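Local coordinates for adhesion G-protein coupled receptor G6 (Danio rerio, PDB 6V55) that is an adhesion G-protein-coupled receptor that probably acts in cell adhesion and myelination through a large, calcium-binding extracellular region, at residues R274-A279 and V293-D298; F146-E151 and L211-T216; Y696-S701 and I716-L721; N607-V612 and F674-R679. One frame throughout, in Å; residues are numbered along the deposited sequence.

Contact 1: residues R274-A279 and V293-D298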
loop_
_atom_site.group_PDB
_atom_site.type_symbol
_atom_site.label_atom_id
_atom_site.label_comp_id
_atom_site.label_asym_id
_atom_site.label_seq_id
_atom_site.Cartn_x
_atom_site.Cartn_y
_atom_site.Cartn_z
ATOM N N ARG A 274 -5.439 -23.794 -33.841
ATOM C CA ARG A 274 -6.348 -24.688 -33.139
ATOM C C ARG A 274 -6.724 -25.862 -34.044
ATOM O O ARG A 274 -6.690 -25.757 -35.270
ATOM C CB ARG A 274 -7.618 -23.947 -32.666
ATOM C CG ARG A 274 -7.411 -22.750 -31.719
ATOM C CD ARG A 274 -8.595 -21.782 -31.764
ATOM N NE ARG A 274 -8.567 -20.898 -32.930
ATOM C CZ ARG A 274 -9.632 -20.241 -33.400
ATOM N NH1 ARG A 274 -10.816 -20.374 -32.798
ATOM N NH2 ARG A 274 -9.515 -19.461 -34.481
ATOM N N LEU A 275 -7.078 -26.990 -33.416
ATOM C CA LEU A 275 -7.400 -28.241 -34.102
ATOM C C LEU A 275 -8.587 -28.916 -33.429
ATOM O O LEU A 275 -8.695 -28.914 -32.202
ATOM C CB LEU A 275 -6.196 -29.192 -34.105
ATOM C CG LEU A 275 -6.261 -30.542 -34.824
ATOM C CD1 LEU A 275 -6.656 -30.369 -36.282
ATOM C CD2 LEU A 275 -4.911 -31.205 -34.707
ATOM N N TRP A 276 -9.459 -29.514 -34.236
ATOM C CA TRP A 276 -10.676 -30.156 -33.759
ATOM C C TRP A 276 -10.819 -31.552 -34.354
ATOM O O TRP A 276 -10.240 -31.875 -35.392
ATOM C CB TRP A 276 -11.931 -29.367 -34.145
ATOM C CG TRP A 276 -12.218 -28.116 -33.383
ATOM C CD1 TRP A 276 -13.083 -27.971 -32.327
ATOM C CD2 TRP A 276 -11.696 -26.811 -33.656
ATOM N NE1 TRP A 276 -13.112 -26.659 -31.916
ATOM C CE2 TRP A 276 -12.272 -25.927 -32.717
ATOM C CE3 TRP A 276 -10.795 -26.300 -34.605
ATOM C CZ2 TRP A 276 -11.972 -24.565 -32.697
ATOM C CZ3 TRP A 276 -10.501 -24.937 -34.592
ATOM C CH2 TRP A 276 -11.083 -24.089 -33.642
ATOM N N ASP A 277 -11.692 -32.338 -33.705
ATOM C CA ASP A 277 -11.987 -33.738 -34.000
ATOM C C ASP A 277 -12.905 -33.936 -35.196
ATOM O O ASP A 277 -12.972 -35.045 -35.737
ATOM C CB ASP A 277 -12.666 -34.366 -32.788
ATOM C CG ASP A 277 -11.796 -35.355 -32.093
ATOM O OD1 ASP A 277 -10.695 -35.631 -32.625
ATOM O OD2 ASP A 277 -12.218 -35.863 -31.020
ATOM N N HIS A 278 -13.650 -32.917 -35.587
ATOM C CA HIS A 278 -14.667 -33.046 -36.614
ATOM C C HIS A 278 -14.443 -31.960 -37.648
ATOM O O HIS A 278 -13.759 -30.964 -37.386
ATOM C CB HIS A 278 -16.080 -32.928 -36.028
ATOM C CG HIS A 278 -16.230 -31.811 -35.038
ATOM N ND1 HIS A 278 -15.872 -31.938 -33.710
ATOM C CD2 HIS A 278 -16.692 -30.547 -35.183
ATOM C CE1 HIS A 278 -16.104 -30.799 -33.082
ATOM N NE2 HIS A 278 -16.607 -29.941 -33.951
ATOM N N ALA A 279 -15.018 -32.161 -38.829
ATOM C CA ALA A 279 -15.026 -31.117 -39.839
ATOM C C ALA A 279 -16.299 -30.305 -39.716
ATOM O O ALA A 279 -17.400 -30.863 -39.667
ATOM C CB ALA A 279 -14.926 -31.679 -41.240
ATOM N N VAL A 293 -12.203 -22.673 -27.861
ATOM C CA VAL A 293 -11.118 -23.586 -27.524
ATOM C C VAL A 293 -11.039 -24.704 -28.561
ATOM O O VAL A 293 -12.064 -25.236 -29.008
ATOM C CB VAL A 293 -11.334 -24.121 -26.098
ATOM C CG1 VAL A 293 -10.138 -24.907 -25.601
ATOM C CG2 VAL A 293 -11.621 -22.958 -25.160
ATOM N N GLY A 294 -9.818 -25.033 -28.981
ATOM C CA GLY A 294 -9.626 -26.147 -29.891
ATOM C C GLY A 294 -9.763 -27.474 -29.167
ATOM O O GLY A 294 -9.275 -27.652 -28.054
ATOM N N ASN A 295 -10.426 -28.421 -29.829
ATOM C CA ASN A 295 -10.857 -29.675 -29.209
ATOM C C ASN A 295 -9.723 -30.641 -28.946
ATOM O O ASN A 295 -9.847 -31.506 -28.080
ATOM C CB ASN A 295 -11.859 -30.396 -30.103
ATOM C CG ASN A 295 -13.213 -30.428 -29.500
ATOM O OD1 ASN A 295 -13.426 -29.876 -28.411
ATOM N ND2 ASN A 295 -14.150 -31.070 -30.183
ATOM N N VAL A 296 -8.677 -30.584 -29.748
ATOM C CA VAL A 296 -7.488 -31.395 -29.565
ATOM C C VAL A 296 -6.317 -30.519 -29.188
ATOM O O VAL A 296 -5.666 -30.743 -28.169
ATOM C CB VAL A 296 -7.181 -32.217 -30.832
ATOM C CG1 VAL A 296 -5.937 -33.051 -30.622
ATOM C CG2 VAL A 296 -8.377 -33.072 -31.199
ATOM N N VAL A 297 -6.034 -29.504 -30.003
ATOM C CA VAL A 297 -4.970 -28.541 -29.761
ATOM C C VAL A 297 -5.616 -27.160 -29.720
ATOM O O VAL A 297 -6.442 -26.831 -30.579
ATOM C CB VAL A 297 -3.876 -28.627 -30.846
ATOM C CG1 VAL A 297 -2.785 -27.645 -30.594
ATOM C CG2 VAL A 297 -3.268 -30.022 -30.900
ATOM N N ASP A 298 -5.278 -26.376 -28.700
ATOM C CA ASP A 298 -5.730 -24.999 -28.557
ATOM C C ASP A 298 -4.519 -24.084 -28.410
ATOM O O ASP A 298 -3.433 -24.523 -28.016
ATOM C CB ASP A 298 -6.671 -24.860 -27.347
ATOM C CG ASP A 298 -7.401 -23.531 -27.308
ATOM O OD1 ASP A 298 -7.864 -23.055 -28.363
ATOM O OD2 ASP A 298 -7.501 -22.949 -26.206
#
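The indole of Trp276 lies against the backbone of Gly294 and Asn295: Gly294 CA sits over one face, 4.2 Å from the five-membered ring centroid, in a CH-pi contact, and Asn295 N lies over that same face, likewise offset toward the rim. At the ring edge, in plane, is NH1 of Arg274. Asn295 CB comes to 3.5 Å from Trp276 CD1, its amide turned 51° from the indole, while its ND2 reaches the edge of the His278 imidazole at CE1 (3.5 Å). Along the backbone, Leu275 N donates to Val297 O (2.9 Å) and Val296 N to Leu275 O (3.0 Å). Val296 and Val297 thus both face Leu275, a geometry that fits a classic beta bulge, here in the loop that flanks strand 268-276 of the pentraxin-like domain. Leu275 CB packs on Val297 CB at 4.0 Å. Asp298 holds CG trans to its own amide nitrogen (chi1 -168°), which brings OD1 to Gly294 N (2.8 Å); that N-H comes from above the carboxylate plane, and OD2 forms a salt bridge with Arg118. With the indole cut back to an alanine, Gly294 CA is likely to lose its ring face and a gap to open beside Asn295. Arg274 touches Asp298 OD1 through CG, while NE and NH1 bond to Asn272 O and Thr289 O; the carboxylate's direct ionic partner is Arg118, and the nearby guanidinium may add to the balance.

Contact 2: residues F146-E151 and L211-T216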
loop_
_atom_site.group_PDB
_atom_site.type_symbol
_atom_site.label_atom_id
_atom_site.label_comp_id
_atom_site.label_asym_id
_atom_site.label_seq_id
_atom_site.Cartn_x
_atom_site.Cartn_y
_atom_site.Cartn_z
ATOM N N PHE A 146 -11.092 -33.486 -39.453
ATOM C CA PHE A 146 -10.514 -32.423 -38.638
ATOM C C PHE A 146 -10.977 -31.060 -39.137
ATOM O O PHE A 146 -11.296 -30.886 -40.313
ATOM C CB PHE A 146 -8.961 -32.468 -38.591
ATOM C CG PHE A 146 -8.248 -32.313 -39.942
ATOM C CD1 PHE A 146 -7.980 -31.061 -40.507
ATOM C CD2 PHE A 146 -7.719 -33.421 -40.574
ATOM C CE1 PHE A 146 -7.326 -30.942 -41.718
ATOM C CE2 PHE A 146 -7.034 -33.291 -41.790
ATOM C CZ PHE A 146 -6.848 -32.058 -42.347
ATOM N N THR A 147 -10.887 -30.069 -38.247
ATOM C CA THR A 147 -10.863 -28.654 -38.610
ATOM C C THR A 147 -9.606 -28.042 -38.020
ATOM O O THR A 147 -9.365 -28.183 -36.819
ATOM C CB THR A 147 -12.083 -27.902 -38.076
ATOM O OG1 THR A 147 -13.284 -28.531 -38.541
ATOM C CG2 THR A 147 -12.048 -26.449 -38.526
ATOM N N VAL A 148 -8.793 -27.388 -38.841
ATOM C CA VAL A 148 -7.653 -26.623 -38.347
ATOM C C VAL A 148 -7.849 -25.170 -38.766
ATOM O O VAL A 148 -8.189 -24.897 -39.921
ATOM C CB VAL A 148 -6.300 -27.206 -38.827
ATOM C CG1 VAL A 148 -6.297 -27.541 -40.313
ATOM C CG2 VAL A 148 -5.129 -26.281 -38.507
ATOM N N CYS A 149 -7.716 -24.242 -37.807
ATOM C CA CYS A 149 -7.738 -22.811 -38.090
ATOM C C CYS A 149 -6.529 -22.126 -37.488
ATOM O O CYS A 149 -6.098 -22.448 -36.377
ATOM C CB CYS A 149 -8.968 -22.100 -37.536
ATOM S SG CYS A 149 -10.482 -23.015 -37.649
ATOM N N PHE A 150 -6.027 -21.136 -38.202
ATOM C CA PHE A 150 -4.947 -20.313 -37.697
ATOM C C PHE A 150 -5.063 -18.961 -38.375
ATOM O O PHE A 150 -5.891 -18.764 -39.268
ATOM C CB PHE A 150 -3.566 -20.966 -37.926
ATOM C CG PHE A 150 -3.372 -21.539 -39.302
ATOM C CD1 PHE A 150 -3.674 -22.874 -39.571
ATOM C CD2 PHE A 150 -2.857 -20.749 -40.318
ATOM C CE1 PHE A 150 -3.501 -23.393 -40.839
ATOM C CE2 PHE A 150 -2.671 -21.256 -41.583
ATOM C CZ PHE A 150 -2.999 -22.585 -41.847
ATOM N N GLU A 151 -4.248 -18.017 -37.913
ATOM C CA GLU A 151 -4.058 -16.740 -38.581
ATOM C C GLU A 151 -2.605 -16.703 -39.031
ATOM O O GLU A 151 -1.704 -16.986 -38.232
ATOM C CB GLU A 151 -4.414 -15.562 -37.658
ATOM C CG GLU A 151 -5.819 -15.660 -37.011
ATOM C CD GLU A 151 -6.525 -14.299 -36.803
ATOM O OE1 GLU A 151 -7.616 -14.282 -36.170
ATOM O OE2 GLU A 151 -5.992 -13.254 -37.262
ATOM N N LEU A 211 -7.732 -18.347 -41.480
ATOM C CA LEU A 211 -7.834 -19.378 -42.507
ATOM C C LEU A 211 -8.175 -20.702 -41.836
ATOM O O LEU A 211 -7.444 -21.145 -40.945
ATOM C CB LEU A 211 -6.522 -19.517 -43.293
ATOM C CG LEU A 211 -6.467 -20.753 -44.207
ATOM C CD1 LEU A 211 -7.540 -20.674 -45.302
ATOM C CD2 LEU A 211 -5.079 -20.954 -44.823
ATOM N N CYS A 212 -9.254 -21.341 -42.292
ATOM C CA CYS A 212 -9.702 -22.627 -41.772
ATOM C C CYS A 212 -9.637 -23.679 -42.863
ATOM O O CYS A 212 -10.004 -23.416 -44.011
ATOM C CB CYS A 212 -11.127 -22.567 -41.251
ATOM S SG CYS A 212 -11.493 -21.036 -40.412
ATOM N N LEU A 213 -9.164 -24.868 -42.502
ATOM C CA LEU A 213 -9.135 -26.014 -43.396
ATOM C C LEU A 213 -9.909 -27.143 -42.735
ATOM O O LEU A 213 -9.681 -27.431 -41.558
ATOM C CB LEU A 213 -7.690 -26.434 -43.691
ATOM C CG LEU A 213 -6.789 -25.299 -44.213
ATOM C CD1 LEU A 213 -5.343 -25.714 -44.282
ATOM C CD2 LEU A 213 -7.263 -24.805 -45.591
ATOM N N THR A 214 -10.855 -27.753 -43.464
ATOM C CA THR A 214 -11.573 -28.930 -42.976
ATOM C C THR A 214 -11.348 -30.103 -43.923
ATOM O O THR A 214 -10.960 -29.927 -45.081
ATOM C CB THR A 214 -13.106 -28.707 -42.784
ATOM O OG1 THR A 214 -13.804 -28.797 -44.042
ATOM C CG2 THR A 214 -13.415 -27.375 -42.090
ATOM N N TRP A 215 -11.588 -31.307 -43.403
ATOM C CA TRP A 215 -11.458 -32.546 -44.157
ATOM C C TRP A 215 -12.327 -33.587 -43.479
ATOM O O TRP A 215 -12.421 -33.569 -42.258
ATOM C CB TRP A 215 -10.004 -33.019 -44.190
ATOM C CG TRP A 215 -9.806 -34.360 -44.813
ATOM C CD1 TRP A 215 -9.920 -34.673 -46.136
ATOM C CD2 TRP A 215 -9.434 -35.575 -44.142
ATOM N NE1 TRP A 215 -9.632 -35.999 -46.335
ATOM C CE2 TRP A 215 -9.341 -36.582 -45.127
ATOM C CE3 TRP A 215 -9.168 -35.908 -42.805
ATOM C CZ2 TRP A 215 -8.996 -37.901 -44.821
ATOM C CZ3 TRP A 215 -8.826 -37.219 -42.503
ATOM C CH2 TRP A 215 -8.758 -38.202 -43.512
ATOM N N THR A 216 -13.002 -34.444 -44.262
ATOM C CA THR A 216 -13.513 -35.726 -43.773
ATOM C C THR A 216 -13.007 -36.845 -44.670
ATOM O O THR A 216 -12.862 -36.663 -45.879
ATOM C CB THR A 216 -15.038 -35.850 -43.764
ATOM O OG1 THR A 216 -15.508 -35.864 -45.111
ATOM C CG2 THR A 216 -15.698 -34.758 -43.044
#
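Phe146 and Trp215 meet at one end of the strand pair, where Phe146 CE2 touches Trp215 CE3 at 3.5 Å and Trp215 CB lies over the phenyl face. The two rings cross obliquely, planes 38° apart. Phe146 reaches its neighbour because CG stands between the backbone N and the carbonyl carbon (chi1 61°), which tips the ring across the strand gap. On the same face Val148 CG1 lies beside Leu213 CB (3.8 Å), and farther along Phe150 CZ meets Leu211 CD2 (4.0 Å), with Val148 CG2 in plane at the Phe150 ring edge. The opposite face carries Thr147 OG1 alongside Thr214 CG2 (3.7 Å) and Cys149 SG beside Cys212 SG; at 3.5 Å the two sulfurs are too far apart for a disulfide. Strands 145-154 and 209-216 are antiparallel central neighbours in the six-stranded sheet of the pentraxin-like beta-sandwich, a fold of the concanavalin clan. Six backbone hydrogen bonds join them through the hydrogen-bonded pairs Phe146-Trp215, Val148-Leu213 and Phe150-Leu211; Leu213 N to Val148 O measures 2.8 Å. Farther out, the face with the aromatic residues is met by strand 173-180 of the other sheet, Leu175 packing on Phe146 and Phe177 on Phe150, Leu211 and Leu213. Trp215 NE1 is tied to Ser238 OG. Across the sheet, Thr147 OG1 bonds to His278 O, Ala279 touches Thr214, and Leu288 packs on Cys149.

Contact 3: residues Y696-S701 and I716-L721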
loop_
_atom_site.group_PDB
_atom_site.type_symbol
_atom_site.label_atom_id
_atom_site.label_comp_id
_atom_site.label_asym_id
_atom_site.label_seq_id
_atom_site.Cartn_x
_atom_site.Cartn_y
_atom_site.Cartn_z
ATOM N N TYR A 696 6.589 -0.194 43.379
ATOM C CA TYR A 696 5.459 0.431 42.721
ATOM C C TYR A 696 4.999 1.609 43.568
ATOM O O TYR A 696 5.369 1.739 44.735
ATOM C CB TYR A 696 4.331 -0.575 42.525
ATOM C CG TYR A 696 4.750 -1.718 41.645
ATOM C CD1 TYR A 696 4.757 -1.574 40.263
ATOM C CD2 TYR A 696 5.169 -2.937 42.187
ATOM C CE1 TYR A 696 5.156 -2.618 39.434
ATOM C CE2 TYR A 696 5.574 -3.990 41.361
ATOM C CZ TYR A 696 5.558 -3.813 39.987
ATOM O OH TYR A 696 5.954 -4.822 39.147
ATOM N N VAL A 697 4.204 2.494 42.983
ATOM C CA VAL A 697 3.621 3.586 43.754
ATOM C C VAL A 697 2.134 3.327 43.880
ATOM O O VAL A 697 1.437 3.151 42.871
ATOM C CB VAL A 697 3.889 4.949 43.119
ATOM C CG1 VAL A 697 3.396 6.025 44.057
ATOM C CG2 VAL A 697 5.369 5.099 42.875
ATOM N N VAL A 698 1.652 3.283 45.114
ATOM C CA VAL A 698 0.235 3.120 45.387
ATOM C C VAL A 698 -0.259 4.386 46.076
ATOM O O VAL A 698 0.451 4.980 46.897
ATOM C CB VAL A 698 -0.034 1.837 46.213
ATOM C CG1 VAL A 698 0.689 1.811 47.571
ATOM C CG2 VAL A 698 -1.507 1.572 46.371
ATOM N N ALA A 699 -1.435 4.858 45.666
ATOM C CA ALA A 699 -2.060 5.996 46.317
ATOM C C ALA A 699 -3.428 5.634 46.885
ATOM O O ALA A 699 -4.097 4.704 46.409
ATOM C CB ALA A 699 -2.190 7.189 45.370
ATOM N N SER A 700 -3.833 6.375 47.919
ATOM C CA SER A 700 -5.173 6.249 48.474
ATOM C C SER A 700 -5.563 7.548 49.148
ATOM O O SER A 700 -4.697 8.294 49.611
ATOM C CB SER A 700 -5.277 5.108 49.480
ATOM O OG SER A 700 -6.639 4.784 49.705
ATOM N N SER A 701 -6.873 7.804 49.202
ATOM C CA SER A 701 -7.434 8.962 49.898
ATOM C C SER A 701 -8.911 8.690 50.123
ATOM O O SER A 701 -9.474 7.735 49.582
ATOM C CB SER A 701 -7.266 10.270 49.110
ATOM O OG SER A 701 -8.174 10.317 48.016
ATOM N N ILE A 716 0.454 0.342 54.701
ATOM C CA ILE A 716 0.715 0.359 53.264
ATOM C C ILE A 716 1.797 -0.670 52.982
ATOM O O ILE A 716 2.935 -0.521 53.440
ATOM C CB ILE A 716 1.167 1.746 52.779
ATOM C CG1 ILE A 716 0.215 2.852 53.262
ATOM C CG2 ILE A 716 1.434 1.749 51.261
ATOM C CD1 ILE A 716 -0.932 3.127 52.363
ATOM N N GLU A 717 1.452 -1.707 52.232
ATOM C CA GLU A 717 2.410 -2.735 51.841
ATOM C C GLU A 717 2.581 -2.652 50.337
ATOM O O GLU A 717 1.594 -2.744 49.607
ATOM C CB GLU A 717 1.932 -4.136 52.253
ATOM C CG GLU A 717 2.639 -5.301 51.536
ATOM C CD GLU A 717 1.994 -6.659 51.817
ATOM O OE1 GLU A 717 1.509 -6.869 52.959
ATOM O OE2 GLU A 717 1.971 -7.512 50.891
ATOM N N ILE A 718 3.809 -2.429 49.870
ATOM C CA ILE A 718 4.083 -2.411 48.435
ATOM C C ILE A 718 5.148 -3.451 48.122
ATOM O O ILE A 718 6.137 -3.582 48.851
ATOM C CB ILE A 718 4.520 -1.025 47.900
ATOM C CG1 ILE A 718 3.849 0.125 48.643
ATOM C CG2 ILE A 718 4.137 -0.903 46.445
ATOM C CD1 ILE A 718 4.413 1.458 48.318
ATOM N N ALA A 719 4.935 -4.191 47.035
ATOM C CA ALA A 719 5.921 -5.132 46.528
ATOM C C ALA A 719 7.077 -4.388 45.880
ATOM O O ALA A 719 6.881 -3.356 45.234
ATOM C CB ALA A 719 5.286 -6.071 45.510
ATOM N N HIS A 720 8.287 -4.921 46.055
ATOM C CA HIS A 720 9.474 -4.336 45.451
ATOM C C HIS A 720 9.500 -4.591 43.951
ATOM O O HIS A 720 8.836 -5.495 43.432
ATOM C CB HIS A 720 10.733 -4.920 46.070
ATOM C CG HIS A 720 10.830 -4.710 47.543
ATOM N ND1 HIS A 720 11.557 -5.544 48.364
ATOM C CD2 HIS A 720 10.300 -3.758 48.345
ATOM C CE1 HIS A 720 11.475 -5.113 49.610
ATOM N NE2 HIS A 720 10.723 -4.028 49.625
ATOM N N LEU A 721 10.277 -3.770 43.245
ATOM C CA LEU A 721 10.514 -4.062 41.839
ATOM C C LEU A 721 11.556 -5.164 41.685
ATOM O O LEU A 721 11.360 -6.100 40.904
ATOM C CB LEU A 721 10.937 -2.793 41.104
ATOM C CG LEU A 721 9.859 -1.706 41.016
ATOM C CD1 LEU A 721 10.394 -0.402 40.441
ATOM C CD2 LEU A 721 8.701 -2.171 40.190
#
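Val698, Ile716 and Ile718 mesh between the two sheets of the beta-sandwich of the GAIN domain (its subdomain B), with strand 697-701 in one sheet and strand 714-719 in the other; Tyr696 and Leu721 meet just beyond the strands. No hydrogen bond joins the two segments, so shape carries the contact. The main bump is Val698 CG1, which settles into the notch between Ile718 CG1 (3.7 Å) and Ile716 CG2 (3.8 Å). That methyl stands between the backbone N and the carbonyl carbon of its own residue (chi1 59°), aimed at the isoleucines. In return Ile718 CG2 fills the hollow beside the backbone of Tyr696, 3.4 Å from Tyr696 O and 3.9 Å from Tyr696 CB. Farther along, the chain of 716-721 bends round the tyrosine ring: Ala719 O approaches CD2 at 3.5 Å, and Leu721 then sends a branch over the ring. Were the ring replaced by a serine, Leu721 CD2 would probably lose the surface it rests on and a gap would open beside Ala719. Beside strand 714-719 in the same sheet, Ala649 and Val651 also touch Val698, and the tyrosine ring also meets that of Phe676. Val698 and Ala699 pair, antiparallel, with a strand of a bound peptide, a separate chain; this is consistent with the tethered agonist of GAIN domains, held after cleavage. The branch over the tyrosine is Leu721 CD2, 3.6 Å from the Tyr696 ring centroid and only 15° off the normal.

Contact 4: residues N607-V612 and F674-R679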
loop_
_atom_site.group_PDB
_atom_site.type_symbol
_atom_site.label_atom_id
_atom_site.label_comp_id
_atom_site.label_asym_id
_atom_site.label_seq_id
_atom_site.Cartn_x
_atom_site.Cartn_y
_atom_site.Cartn_z
ATOM N N ASN A 607 -0.352 0.389 32.454
ATOM C CA ASN A 607 0.513 0.765 33.574
ATOM C C ASN A 607 -0.193 1.516 34.708
ATOM O O ASN A 607 0.492 2.038 35.601
ATOM C CB ASN A 607 1.677 1.631 33.093
ATOM C CG ASN A 607 2.458 0.990 31.989
ATOM O OD1 ASN A 607 3.080 -0.059 32.178
ATOM N ND2 ASN A 607 2.456 1.632 30.821
ATOM N N LEU A 608 -1.526 1.593 34.701
ATOM C CA LEU A 608 -2.258 2.437 35.639
ATOM C C LEU A 608 -3.663 1.895 35.829
ATOM O O LEU A 608 -4.425 1.793 34.862
ATOM C CB LEU A 608 -2.350 3.877 35.138
ATOM C CG LEU A 608 -3.122 4.814 36.069
ATOM C CD1 LEU A 608 -2.392 5.014 37.371
ATOM C CD2 LEU A 608 -3.424 6.144 35.422
ATOM N N VAL A 609 -4.020 1.579 37.069
ATOM C CA VAL A 609 -5.400 1.257 37.408
ATOM C C VAL A 609 -5.839 2.187 38.529
ATOM O O VAL A 609 -5.075 2.430 39.473
ATOM C CB VAL A 609 -5.566 -0.233 37.770
ATOM C CG1 VAL A 609 -4.550 -0.711 38.808
ATOM C CG2 VAL A 609 -6.963 -0.528 38.190
ATOM N N VAL A 610 -7.008 2.821 38.359
ATOM C CA VAL A 610 -7.553 3.688 39.401
ATOM C C VAL A 610 -8.940 3.173 39.744
ATOM O O VAL A 610 -9.636 2.581 38.910
ATOM C CB VAL A 610 -7.592 5.204 39.038
ATOM C CG1 VAL A 610 -6.209 5.715 38.592
ATOM C CG2 VAL A 610 -8.667 5.564 38.013
ATOM N N GLY A 611 -9.316 3.348 40.997
ATOM C CA GLY A 611 -10.576 2.807 41.473
ATOM C C GLY A 611 -11.191 3.719 42.502
ATOM O O GLY A 611 -10.490 4.399 43.257
ATOM N N VAL A 612 -12.511 3.759 42.505
ATOM C CA VAL A 612 -13.273 4.446 43.531
ATOM C C VAL A 612 -14.246 3.425 44.080
ATOM O O VAL A 612 -14.672 2.516 43.359
ATOM C CB VAL A 612 -14.018 5.676 42.990
ATOM C CG1 VAL A 612 -13.072 6.830 42.866
ATOM C CG2 VAL A 612 -14.600 5.371 41.628
ATOM N N PHE A 674 -8.350 4.702 45.131
ATOM C CA PHE A 674 -7.188 3.823 45.105
ATOM C C PHE A 674 -6.573 3.932 43.722
ATOM O O PHE A 674 -7.293 3.845 42.728
ATOM C CB PHE A 674 -7.610 2.383 45.427
ATOM C CG PHE A 674 -6.471 1.413 45.614
ATOM C CD1 PHE A 674 -5.923 0.732 44.521
ATOM C CD2 PHE A 674 -6.007 1.107 46.883
ATOM C CE1 PHE A 674 -4.893 -0.179 44.678
ATOM C CE2 PHE A 674 -4.969 0.179 47.055
ATOM C CZ PHE A 674 -4.424 -0.470 45.942
ATOM N N MET A 675 -5.256 4.139 43.656
ATOM C CA MET A 675 -4.502 4.134 42.401
ATOM C C MET A 675 -3.280 3.239 42.548
ATOM O O MET A 675 -2.609 3.256 43.587
ATOM C CB MET A 675 -4.030 5.539 41.996
ATOM C CG MET A 675 -5.098 6.603 42.065
ATOM S SD MET A 675 -4.547 8.253 41.690
ATOM C CE MET A 675 -5.326 9.079 43.082
ATOM N N PHE A 676 -2.987 2.459 41.513
ATOM C CA PHE A 676 -1.771 1.657 41.465
ATOM C C PHE A 676 -0.984 2.085 40.237
ATOM O O PHE A 676 -1.501 2.021 39.114
ATOM C CB PHE A 676 -2.103 0.160 41.424
ATOM C CG PHE A 676 -0.905 -0.729 41.243
ATOM C CD1 PHE A 676 -0.594 -1.268 39.987
ATOM C CD2 PHE A 676 -0.104 -1.045 42.327
ATOM C CE1 PHE A 676 0.515 -2.080 39.821
ATOM C CE2 PHE A 676 1.002 -1.868 42.178
ATOM C CZ PHE A 676 1.319 -2.380 40.923
ATOM N N PHE A 677 0.258 2.516 40.440
ATOM C CA PHE A 677 1.123 2.933 39.341
ATOM C C PHE A 677 2.096 1.797 39.041
ATOM O O PHE A 677 2.986 1.500 39.843
ATOM C CB PHE A 677 1.860 4.224 39.683
ATOM C CG PHE A 677 0.989 5.451 39.656
ATOM C CD1 PHE A 677 0.232 5.816 40.770
ATOM C CD2 PHE A 677 0.935 6.253 38.516
ATOM C CE1 PHE A 677 -0.569 6.949 40.749
ATOM C CE2 PHE A 677 0.137 7.403 38.487
ATOM C CZ PHE A 677 -0.609 7.746 39.610
ATOM N N GLY A 678 1.910 1.140 37.899
ATOM C CA GLY A 678 2.822 0.076 37.521
ATOM C C GLY A 678 4.198 0.558 37.121
ATOM O O GLY A 678 5.164 -0.200 37.235
ATOM N N ARG A 679 4.309 1.805 36.664
ATOM C CA ARG A 679 5.565 2.377 36.212
ATOM C C ARG A 679 5.900 3.588 37.074
ATOM O O ARG A 679 5.011 4.237 37.637
ATOM C CB ARG A 679 5.483 2.741 34.729
ATOM C CG ARG A 679 5.385 1.503 33.847
ATOM C CD ARG A 679 5.931 1.745 32.457
ATOM N NE ARG A 679 7.322 2.170 32.512
ATOM C CZ ARG A 679 8.359 1.349 32.386
ATOM N NH1 ARG A 679 8.154 0.052 32.174
ATOM N NH2 ARG A 679 9.597 1.834 32.467
#
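An antiparallel pair at the middle of the four-stranded sheet of the GAIN beta-sandwich brings Leu608, Val609 and Val610 against Phe677, Phe676 and Met675, the strand directions 173° apart. On one face Leu608 CD1 lies over the Phe677 ring, 3.8 Å from its centroid, in a CH-pi contact; Leu608 CG is anti to the backbone N (chi1 179°), which lets the branch extend over the phenyl. Beside it Val610 CG1 meets Met675 CG at 3.8 Å. This face is covered by helix 573-593, whose Leu584 touches Phe677 and whose Val587 touches Met675. On the other face Val609 CG1 packs on Phe676 CB (3.7 Å), while Phe674 and Phe676 reach strand 623-628 of the opposing sheet. Phe676 N bonds to Val609 O (2.9 Å) with a longer return bond from Val609 N, and Gly611 exchanges two bonds with Phe674. Past the strand end, the aliphatic part of Arg679 runs alongside Asn607, CG 3.2 Å from Asn607 OD1, with guanidinium and amide planes nearly perpendicular. There the last backbone bond, Gly678 N to Asn607 O at 2.8 Å, arrives from above the carbonyl plane.

Overall arrangement
The contacts form two pairs on opposite sides of the chain's centre. Along the sequence contact 2 comes first, then contact 1, both in the pentraxin-like domain; contacts 4 and 3 follow in the GAIN domain. Contacts 1 and 2, centres about 9 Å apart, share one sheet, in which strands 268-276 and 145-154 are neighbours; Trp276 N probably bonds to Thr147 O. Contacts 3 and 4, centres about 10 Å apart, share the sheet where strand 671-677 adjoins 697-701, Phe677 N probably bonding to Val697 O. Between the pairs the nearest atoms are at least about 63 Å apart, so the two pairs belong to separate domains of the multidomain extracellular region and do not touch.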